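Local atomic coordinates of VP5 (Halorubrum pleomorphic virus 2, PDB entry 6QGI), a protein that probably serves as the membrane fusion protein in the envelope of a pleomorphic virus that infects haloarchaea. Residues A[73-82]-A[241-250]; A[319-330]-A[456-464]. All blocks are in the same frame, centred on the assembly; numbering follows the deposited sequence.

Contact 1 of 2, residues A[73-82]-A[241-250]; sequences AYTDAKIAAI and NVRSGISTWV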
loop_
_atom_site.group_PDB
_atom_site.type_symbol
_atom_site.label_atom_id
_atom_site.label_comp_id
_atom_site.label_asym_id
_atom_site.label_seq_id
_atom_site.Cartn_x
_atom_site.Cartn_y
_atom_site.Cartn_z
ATOM N N ALA A 73 -16.557 5.929 9.086
ATOM C CA ALA A 73 -17.002 7.212 9.638
ATOM C C ALA A 73 -18.457 7.130 10.069
ATOM O O ALA A 73 -18.767 7.480 11.208
ATOM C CB ALA A 73 -16.814 8.325 8.615
ATOM N N TYR A 74 -19.324 6.583 9.193
ATOM C CA TYR A 74 -20.750 6.404 9.450
ATOM C C TYR A 74 -21.027 5.469 10.637
ATOM O O TYR A 74 -21.889 5.792 11.443
ATOM C CB TYR A 74 -21.458 5.872 8.206
ATOM C CG TYR A 74 -22.099 6.927 7.332
ATOM C CD1 TYR A 74 -23.110 7.749 7.826
ATOM C CD2 TYR A 74 -21.767 7.041 5.985
ATOM C CE1 TYR A 74 -23.730 8.699 7.015
ATOM C CE2 TYR A 74 -22.385 7.981 5.164
ATOM C CZ TYR A 74 -23.363 8.810 5.684
ATOM O OH TYR A 74 -23.974 9.741 4.884
ATOM N N THR A 75 -20.294 4.338 10.760
ATOM C CA THR A 75 -20.452 3.379 11.863
ATOM C C THR A 75 -20.272 4.097 13.221
ATOM O O THR A 75 -21.156 3.993 14.067
ATOM C CB THR A 75 -19.487 2.184 11.692
ATOM O OG1 THR A 75 -19.789 1.502 10.474
ATOM C CG2 THR A 75 -19.566 1.191 12.842
ATOM N N ASP A 76 -19.173 4.864 13.393
ATOM C CA ASP A 76 -18.851 5.605 14.621
ATOM C C ASP A 76 -19.817 6.752 14.880
ATOM O O ASP A 76 -20.151 7.017 16.034
ATOM C CB ASP A 76 -17.420 6.163 14.560
ATOM C CG ASP A 76 -16.302 5.141 14.673
ATOM O OD1 ASP A 76 -16.590 3.976 15.037
ATOM O OD2 ASP A 76 -15.137 5.508 14.412
ATOM N N ALA A 77 -20.231 7.453 13.811
ATOM C CA ALA A 77 -21.155 8.582 13.866
ATOM C C ALA A 77 -22.550 8.124 14.273
ATOM O O ALA A 77 -23.149 8.741 15.157
ATOM C CB ALA A 77 -21.206 9.278 12.518
ATOM N N LYS A 78 -23.056 7.032 13.651
ATOM C CA LYS A 78 -24.375 6.468 13.947
ATOM C C LYS A 78 -24.432 5.908 15.369
ATOM O O LYS A 78 -25.410 6.186 16.061
ATOM C CB LYS A 78 -24.785 5.402 12.924
ATOM C CG LYS A 78 -25.210 6.002 11.588
ATOM C CD LYS A 78 -25.603 4.960 10.558
ATOM C CE LYS A 78 -25.782 5.613 9.214
ATOM N NZ LYS A 78 -26.170 4.622 8.192
ATOM N N ILE A 79 -23.372 5.181 15.826
ATOM C CA ILE A 79 -23.302 4.605 17.180
ATOM C C ILE A 79 -23.421 5.727 18.228
ATOM O O ILE A 79 -24.286 5.637 19.103
ATOM C CB ILE A 79 -22.043 3.713 17.392
ATOM C CG1 ILE A 79 -22.220 2.374 16.651
ATOM C CG2 ILE A 79 -21.759 3.458 18.890
ATOM C CD1 ILE A 79 -20.969 1.642 16.366
ATOM N N ALA A 80 -22.607 6.798 18.092
ATOM C CA ALA A 80 -22.618 7.961 18.988
ATOM C C ALA A 80 -23.969 8.681 18.961
ATOM O O ALA A 80 -24.425 9.149 20.004
ATOM C CB ALA A 80 -21.513 8.924 18.607
ATOM N N ALA A 81 -24.612 8.747 17.778
ATOM C CA ALA A 81 -25.930 9.354 17.610
ATOM C C ALA A 81 -26.996 8.505 18.306
ATOM O O ALA A 81 -27.915 9.070 18.893
ATOM C CB ALA A 81 -26.258 9.511 16.129
ATOM N N ILE A 82 -26.855 7.154 18.268
ATOM C CA ILE A 82 -27.791 6.207 18.894
ATOM C C ILE A 82 -27.668 6.305 20.433
ATOM O O ILE A 82 -28.688 6.226 21.118
ATOM C CB ILE A 82 -27.614 4.742 18.357
ATOM C CG1 ILE A 82 -28.061 4.637 16.877
ATOM C CG2 ILE A 82 -28.395 3.711 19.210
ATOM C CD1 ILE A 82 -27.420 3.486 16.054
ATOM N N ASN A 241 -19.604 14.655 2.591
ATOM C CA ASN A 241 -20.743 13.763 2.357
ATOM C C ASN A 241 -21.212 13.076 3.637
ATOM O O ASN A 241 -22.420 12.907 3.802
ATOM C CB ASN A 241 -20.419 12.704 1.287
ATOM C CG ASN A 241 -20.306 13.222 -0.134
ATOM O OD1 ASN A 241 -20.558 14.397 -0.439
ATOM N ND2 ASN A 241 -19.909 12.343 -1.045
ATOM N N VAL A 242 -20.286 12.665 4.531
ATOM C CA VAL A 242 -20.659 12.006 5.790
ATOM C C VAL A 242 -21.285 13.051 6.737
ATOM O O VAL A 242 -22.268 12.725 7.393
ATOM C CB VAL A 242 -19.510 11.201 6.459
ATOM C CG1 VAL A 242 -19.974 10.536 7.755
ATOM C CG2 VAL A 242 -18.973 10.138 5.512
ATOM N N ARG A 243 -20.761 14.301 6.768
ATOM C CA ARG A 243 -21.310 15.400 7.589
ATOM C C ARG A 243 -22.753 15.727 7.184
ATOM O O ARG A 243 -23.630 15.780 8.046
ATOM C CB ARG A 243 -20.447 16.672 7.471
ATOM C CG ARG A 243 -19.229 16.710 8.377
ATOM C CD ARG A 243 -18.269 17.778 7.896
ATOM N NE ARG A 243 -17.132 17.957 8.794
ATOM C CZ ARG A 243 -16.118 18.788 8.573
ATOM N NH1 ARG A 243 -16.077 19.505 7.453
ATOM N NH2 ARG A 243 -15.135 18.898 9.449
ATOM N N SER A 244 -22.992 15.941 5.874
ATOM C CA SER A 244 -24.306 16.259 5.305
ATOM C C SER A 244 -25.258 15.067 5.418
ATOM O O SER A 244 -26.450 15.250 5.684
ATOM C CB SER A 244 -24.170 16.677 3.843
ATOM O OG SER A 244 -23.205 17.705 3.685
ATOM N N GLY A 245 -24.711 13.869 5.220
ATOM C CA GLY A 245 -25.438 12.609 5.289
ATOM C C GLY A 245 -25.877 12.233 6.688
ATOM O O GLY A 245 -26.995 11.748 6.860
ATOM N N ILE A 246 -25.015 12.461 7.701
ATOM C CA ILE A 246 -25.354 12.152 9.091
ATOM C C ILE A 246 -26.388 13.178 9.594
ATOM O O ILE A 246 -27.271 12.793 10.357
ATOM C CB ILE A 246 -24.120 11.980 10.040
ATOM C CG1 ILE A 246 -24.473 11.142 11.292
ATOM C CG2 ILE A 246 -23.433 13.304 10.417
ATOM C CD1 ILE A 246 -24.674 9.666 11.065
ATOM N N SER A 247 -26.340 14.438 9.091
ATOM C CA SER A 247 -27.314 15.489 9.421
ATOM C C SER A 247 -28.697 15.109 8.887
ATOM O O SER A 247 -29.711 15.459 9.496
ATOM C CB SER A 247 -26.877 16.837 8.858
ATOM O OG SER A 247 -27.708 17.881 9.341
ATOM N N THR A 248 -28.724 14.380 7.750
ATOM C CA THR A 248 -29.934 13.866 7.110
ATOM C C THR A 248 -30.377 12.614 7.885
ATOM O O THR A 248 -31.557 12.489 8.197
ATOM C CB THR A 248 -29.679 13.605 5.609
ATOM O OG1 THR A 248 -29.245 14.819 4.993
ATOM C CG2 THR A 248 -30.913 13.075 4.880
ATOM N N TRP A 249 -29.423 11.718 8.223
ATOM C CA TRP A 249 -29.661 10.474 8.966
ATOM C C TRP A 249 -30.301 10.752 10.328
ATOM O O TRP A 249 -31.270 10.085 10.676
ATOM C CB TRP A 249 -28.364 9.657 9.130
ATOM C CG TRP A 249 -28.599 8.290 9.706
ATOM C CD1 TRP A 249 -28.915 7.158 9.018
ATOM C CD2 TRP A 249 -28.580 7.924 11.092
ATOM N NE1 TRP A 249 -29.114 6.115 9.887
ATOM C CE2 TRP A 249 -28.887 6.549 11.166
ATOM C CE3 TRP A 249 -28.328 8.627 12.286
ATOM C CZ2 TRP A 249 -28.951 5.859 12.382
ATOM C CZ3 TRP A 249 -28.390 7.942 13.488
ATOM C CH2 TRP A 249 -28.705 6.577 13.530
ATOM N N VAL A 250 -29.779 11.747 11.074
ATOM C CA VAL A 250 -30.281 12.162 12.387
ATOM C C VAL A 250 -31.727 12.673 12.238
ATOM O O VAL A 250 -32.592 12.245 13.001
ATOM C CB VAL A 250 -29.347 13.206 13.074
ATOM C CG1 VAL A 250 -29.980 13.782 14.338
ATOM C CG2 VAL A 250 -27.988 12.594 13.407
#

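Contact 2 of 2, residues A[319-330]-A[456-464]; sequences ALTDASDGPLES and EVTATSFDS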
loop_
_atom_site.group_PDB
_atom_site.type_symbol
_atom_site.label_atom_id
_atom_site.label_comp_id
_atom_site.label_asym_id
_atom_site.label_seq_id
_atom_site.Cartn_x
_atom_site.Cartn_y
_atom_site.Cartn_z
ATOM N N ALA A 319 -9.312 -10.011 -2.598
ATOM C CA ALA A 319 -10.042 -8.863 -2.095
ATOM C C ALA A 319 -10.173 -7.885 -3.245
ATOM O O ALA A 319 -9.194 -7.646 -3.962
ATOM C CB ALA A 319 -9.313 -8.236 -0.916
ATOM N N LEU A 320 -11.389 -7.401 -3.489
ATOM C CA LEU A 320 -11.633 -6.453 -4.569
ATOM C C LEU A 320 -12.260 -5.204 -4.012
ATOM O O LEU A 320 -13.221 -5.314 -3.250
ATOM C CB LEU A 320 -12.562 -7.066 -5.635
ATOM C CG LEU A 320 -12.058 -8.223 -6.512
ATOM C CD1 LEU A 320 -13.060 -8.523 -7.583
ATOM C CD2 LEU A 320 -10.789 -7.874 -7.241
ATOM N N THR A 321 -11.731 -4.019 -4.384
ATOM C CA THR A 321 -12.303 -2.735 -3.955
ATOM C C THR A 321 -13.650 -2.562 -4.670
ATOM O O THR A 321 -14.614 -2.061 -4.087
ATOM C CB THR A 321 -11.353 -1.566 -4.238
ATOM O OG1 THR A 321 -11.179 -1.452 -5.643
ATOM C CG2 THR A 321 -10.008 -1.704 -3.544
ATOM N N ASP A 322 -13.703 -3.015 -5.934
ATOM C CA ASP A 322 -14.881 -2.986 -6.785
ATOM C C ASP A 322 -15.163 -4.404 -7.294
ATOM O O ASP A 322 -14.512 -4.865 -8.239
ATOM C CB ASP A 322 -14.662 -1.998 -7.946
ATOM C CG ASP A 322 -15.908 -1.597 -8.705
ATOM O OD1 ASP A 322 -16.968 -2.229 -8.491
ATOM O OD2 ASP A 322 -15.829 -0.645 -9.505
ATOM N N ALA A 323 -16.137 -5.095 -6.665
ATOM C CA ALA A 323 -16.513 -6.469 -7.015
ATOM C C ALA A 323 -17.073 -6.579 -8.448
ATOM O O ALA A 323 -17.336 -7.688 -8.915
ATOM C CB ALA A 323 -17.514 -7.005 -6.010
ATOM N N SER A 324 -17.232 -5.420 -9.143
ATOM C CA SER A 324 -17.686 -5.276 -10.536
ATOM C C SER A 324 -16.648 -5.860 -11.485
ATOM O O SER A 324 -16.988 -6.340 -12.564
ATOM C CB SER A 324 -17.936 -3.810 -10.861
ATOM O OG SER A 324 -18.406 -3.624 -12.183
ATOM N N ASP A 325 -15.376 -5.832 -11.064
ATOM C CA ASP A 325 -14.249 -6.442 -11.770
ATOM C C ASP A 325 -14.433 -7.952 -11.720
ATOM O O ASP A 325 -14.156 -8.649 -12.701
ATOM C CB ASP A 325 -12.921 -6.016 -11.125
ATOM C CG ASP A 325 -12.701 -4.516 -11.019
ATOM O OD1 ASP A 325 -13.471 -3.757 -11.633
ATOM O OD2 ASP A 325 -11.755 -4.104 -10.323
ATOM N N GLY A 326 -14.960 -8.422 -10.592
ATOM C CA GLY A 326 -15.281 -9.819 -10.372
ATOM C C GLY A 326 -16.602 -10.222 -11.002
ATOM O O GLY A 326 -17.301 -9.391 -11.588
ATOM N N PRO A 327 -16.979 -11.509 -10.896
ATOM C CA PRO A 327 -16.254 -12.580 -10.204
ATOM C C PRO A 327 -15.108 -13.159 -11.027
ATOM O O PRO A 327 -15.283 -13.499 -12.195
ATOM C CB PRO A 327 -17.346 -13.627 -9.950
ATOM C CG PRO A 327 -18.307 -13.453 -11.081
ATOM C CD PRO A 327 -18.259 -11.988 -11.452
ATOM N N LEU A 328 -13.930 -13.241 -10.407
ATOM C CA LEU A 328 -12.727 -13.827 -10.990
ATOM C C LEU A 328 -12.979 -15.315 -11.195
ATOM O O LEU A 328 -13.643 -15.937 -10.363
ATOM C CB LEU A 328 -11.512 -13.567 -10.084
ATOM C CG LEU A 328 -11.279 -12.110 -9.671
ATOM C CD1 LEU A 328 -10.070 -11.980 -8.801
ATOM C CD2 LEU A 328 -11.146 -11.198 -10.885
ATOM N N GLU A 329 -12.524 -15.865 -12.326
ATOM C CA GLU A 329 -12.792 -17.251 -12.702
ATOM C C GLU A 329 -11.515 -18.079 -12.885
ATOM O O GLU A 329 -10.476 -17.546 -13.288
ATOM C CB GLU A 329 -13.629 -17.288 -13.998
ATOM C CG GLU A 329 -14.959 -16.544 -13.891
ATOM C CD GLU A 329 -15.626 -16.056 -15.166
ATOM O OE1 GLU A 329 -15.024 -16.170 -16.260
ATOM O OE2 GLU A 329 -16.760 -15.538 -15.060
ATOM N N SER A 330 -11.615 -19.395 -12.611
ATOM C CA SER A 330 -10.524 -20.367 -12.734
ATOM C C SER A 330 -10.142 -20.567 -14.204
ATOM O O SER A 330 -11.021 -20.669 -15.063
ATOM C CB SER A 330 -10.929 -21.699 -12.109
ATOM O OG SER A 330 -9.823 -22.572 -11.961
ATOM N N GLU A 456 -12.889 -28.126 -5.938
ATOM C CA GLU A 456 -12.326 -27.261 -6.970
ATOM C C GLU A 456 -13.469 -26.549 -7.700
ATOM O O GLU A 456 -14.156 -27.152 -8.529
ATOM C CB GLU A 456 -11.453 -28.086 -7.934
ATOM C CG GLU A 456 -10.482 -27.262 -8.758
ATOM C CD GLU A 456 -9.535 -28.077 -9.617
ATOM O OE1 GLU A 456 -8.692 -28.809 -9.047
ATOM O OE2 GLU A 456 -9.620 -27.965 -10.860
ATOM N N VAL A 457 -13.692 -25.273 -7.352
ATOM C CA VAL A 457 -14.755 -24.441 -7.926
ATOM C C VAL A 457 -14.226 -23.669 -9.156
ATOM O O VAL A 457 -13.015 -23.628 -9.380
ATOM C CB VAL A 457 -15.403 -23.503 -6.872
ATOM C CG1 VAL A 457 -16.086 -24.309 -5.771
ATOM C CG2 VAL A 457 -14.390 -22.525 -6.282
ATOM N N THR A 458 -15.134 -23.065 -9.945
ATOM C CA THR A 458 -14.790 -22.346 -11.178
ATOM C C THR A 458 -14.893 -20.815 -11.066
ATOM O O THR A 458 -14.376 -20.118 -11.942
ATOM C CB THR A 458 -15.681 -22.823 -12.330
ATOM O OG1 THR A 458 -17.055 -22.642 -11.976
ATOM C CG2 THR A 458 -15.415 -24.269 -12.710
ATOM N N ALA A 459 -15.553 -20.291 -10.018
ATOM C CA ALA A 459 -15.726 -18.846 -9.853
ATOM C C ALA A 459 -15.558 -18.394 -8.399
ATOM O O ALA A 459 -15.643 -19.204 -7.472
ATOM C CB ALA A 459 -17.099 -18.427 -10.367
ATOM N N THR A 460 -15.325 -17.081 -8.217
ATOM C CA THR A 460 -15.170 -16.436 -6.912
ATOM C C THR A 460 -16.473 -15.733 -6.496
ATOM O O THR A 460 -17.290 -15.390 -7.351
ATOM C CB THR A 460 -14.000 -15.430 -6.927
ATOM O OG1 THR A 460 -14.202 -14.471 -7.963
ATOM C CG2 THR A 460 -12.639 -16.094 -7.058
ATOM N N SER A 461 -16.659 -15.528 -5.178
ATOM C CA SER A 461 -17.809 -14.840 -4.584
ATOM C C SER A 461 -17.299 -13.873 -3.517
ATOM O O SER A 461 -16.762 -14.306 -2.492
ATOM C CB SER A 461 -18.811 -15.837 -4.008
ATOM O OG SER A 461 -19.887 -15.186 -3.351
ATOM N N PHE A 462 -17.435 -12.563 -3.782
ATOM C CA PHE A 462 -16.965 -11.502 -2.892
ATOM C C PHE A 462 -18.065 -11.067 -1.923
ATOM O O PHE A 462 -19.208 -10.848 -2.325
ATOM C CB PHE A 462 -16.410 -10.308 -3.700
ATOM C CG PHE A 462 -15.129 -10.666 -4.418
ATOM C CD1 PHE A 462 -13.907 -10.615 -3.760
ATOM C CD2 PHE A 462 -15.152 -11.118 -5.733
ATOM C CE1 PHE A 462 -12.733 -11.002 -4.404
ATOM C CE2 PHE A 462 -13.976 -11.514 -6.374
ATOM C CZ PHE A 462 -12.776 -11.460 -5.704
ATOM N N ASP A 463 -17.708 -10.992 -0.635
ATOM C CA ASP A 463 -18.603 -10.614 0.451
ATOM C C ASP A 463 -18.147 -9.338 1.147
ATOM O O ASP A 463 -16.955 -9.122 1.375
ATOM C CB ASP A 463 -18.713 -11.745 1.494
ATOM C CG ASP A 463 -19.513 -12.965 1.074
ATOM O OD1 ASP A 463 -20.532 -12.798 0.357
ATOM O OD2 ASP A 463 -19.147 -14.086 1.493
ATOM N N SER A 464 -19.125 -8.512 1.502
ATOM C CA SER A 464 -18.968 -7.272 2.246
ATOM C C SER A 464 -20.278 -6.972 2.957
ATOM O O SER A 464 -21.331 -7.462 2.539
ATOM C CB SER A 464 -18.549 -6.118 1.331
ATOM O OG SER A 464 -19.615 -5.583 0.561
#

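Contact 1 of 2, residues A[73-82]-A[241-250]
Two helices of the N-terminal envelope-protein region, 66-86 and 225-253, pack side by side here through Tyr74, Val242, Ile246, Lys78 and Trp249. Over residues 73-82 and 241-250 they run in broadly the same direction, with an angle of 33° between axes 10.7 Å apart at closest approach. Tyr74 reaches across to the partner helix. Val242 CG1 sits almost squarely over one face of the Tyr74 ring, 4.0 Å from the ring centroid, in a CH-pi contact. With chi1 at -180°, CG1 is anti to the backbone N and is carried over the ring, while CG2 lies near CE2 of Tyr74. The phenol end runs on to Gly245, where Tyr74 OH comes within 3.2 Å of Gly245 CA. Gly245 presents bare backbone to the hydroxyl here, and the edge of the ring lies close to it.

One turn further on, Ile246 CD1 fits between the two helices, 3.8 Å from Ala77 CB and 3.7 Å from Lys78 CG. Helix 91-133 closes this layer from another side, with Val102 against Ala77 and Ala98 against Ile246, so the contact is part of a helical bundle. Next comes Trp249. The extended aliphatic chain of Lys78 lies over one face of the indole, and its CE stands 3.6 Å from the centroid of the five-membered ring of Trp249. This is again CH-pi. The polar ends turn to the loop before helix 476-496: Lys78 NZ bonds to Thr469 O, His468 ND1 and Asn472 O, and Trp249 NE1 also bonds to Asn472 O. Ile82 CG1 meets the indole edge at Trp249 CH2, 3.9 Å away. Ala81 CB lies 3.7 Å from Trp249 CZ3.

Contact 2 of 2, residues A[319-330]-A[456-464]
Thr458 and Ser330 join the two segments at one end of this contact, where a loop after strand 443-450 lies along the loop that leaves strand 312-320. Ser330 N gives a nearly straight hydrogen bond to Thr458 O (2.9 Å, 168° at the hydrogen). The same oxygen receives a CA-H...O contact from Glu329. Ala459 follows and forms a single beta bridge with Glu329, their CA atoms 4.4 Å apart.

Thr460 then grips Leu328 O twice. Thr460 N donates to Leu328 O at 3.0 Å, in a bent bond. Thr460 OG1 donates to Leu328 O at 2.9 Å, in the carbonyl plane and on a lone pair. The hydroxyl gets there because chi1 is 56°, which places OG1 between the backbone N and the carbonyl carbon. Pro327, preceded by a cis peptide bond, packs CB against Thr460 O.

Phe462 covers the other end. Leu320 crosses the Phe462 ring at about a right angle and lays CD1 over one face, 3.7 Å from the centroid and displaced toward the rim. Leu328 CD1 approaches the ring edge at Phe462 CZ, 4.1 Å away. Ala323, in the type I turn from Asp322 to Asp325, touches Phe462 CB. Just beyond, Asp463 pairs its backbone with Val297 of strand 297-299. Polar backbone pairing at Thr458-Thr460 thus passes into apolar packing at Phe462. The bond from Thr460 OG1 probably holds the side chain's rotation, while that from Thr460 N holds its backbone beside Leu328.

How the contacts relate
Contact 1 closes before contact 2 opens along the chain. Their centres lie 30 Å apart and their nearest atoms about 11 Å apart, so they do not touch. Contact 1 belongs to the helical N-terminal part, between helices 66-86 and 225-253. Contact 2 belongs to the strand-rich part that follows, beside strands 297-299, 312-320 and 443-450. The segment from strand 443-450 to helix 476-496 links them: residues 456-464 form one side of contact 2, and the residues just after 464, up to the start of helix 476-496, reach the polar edge of contact 1. The late part of the chain thereby ties the helical and strand-rich parts of this envelope protein together.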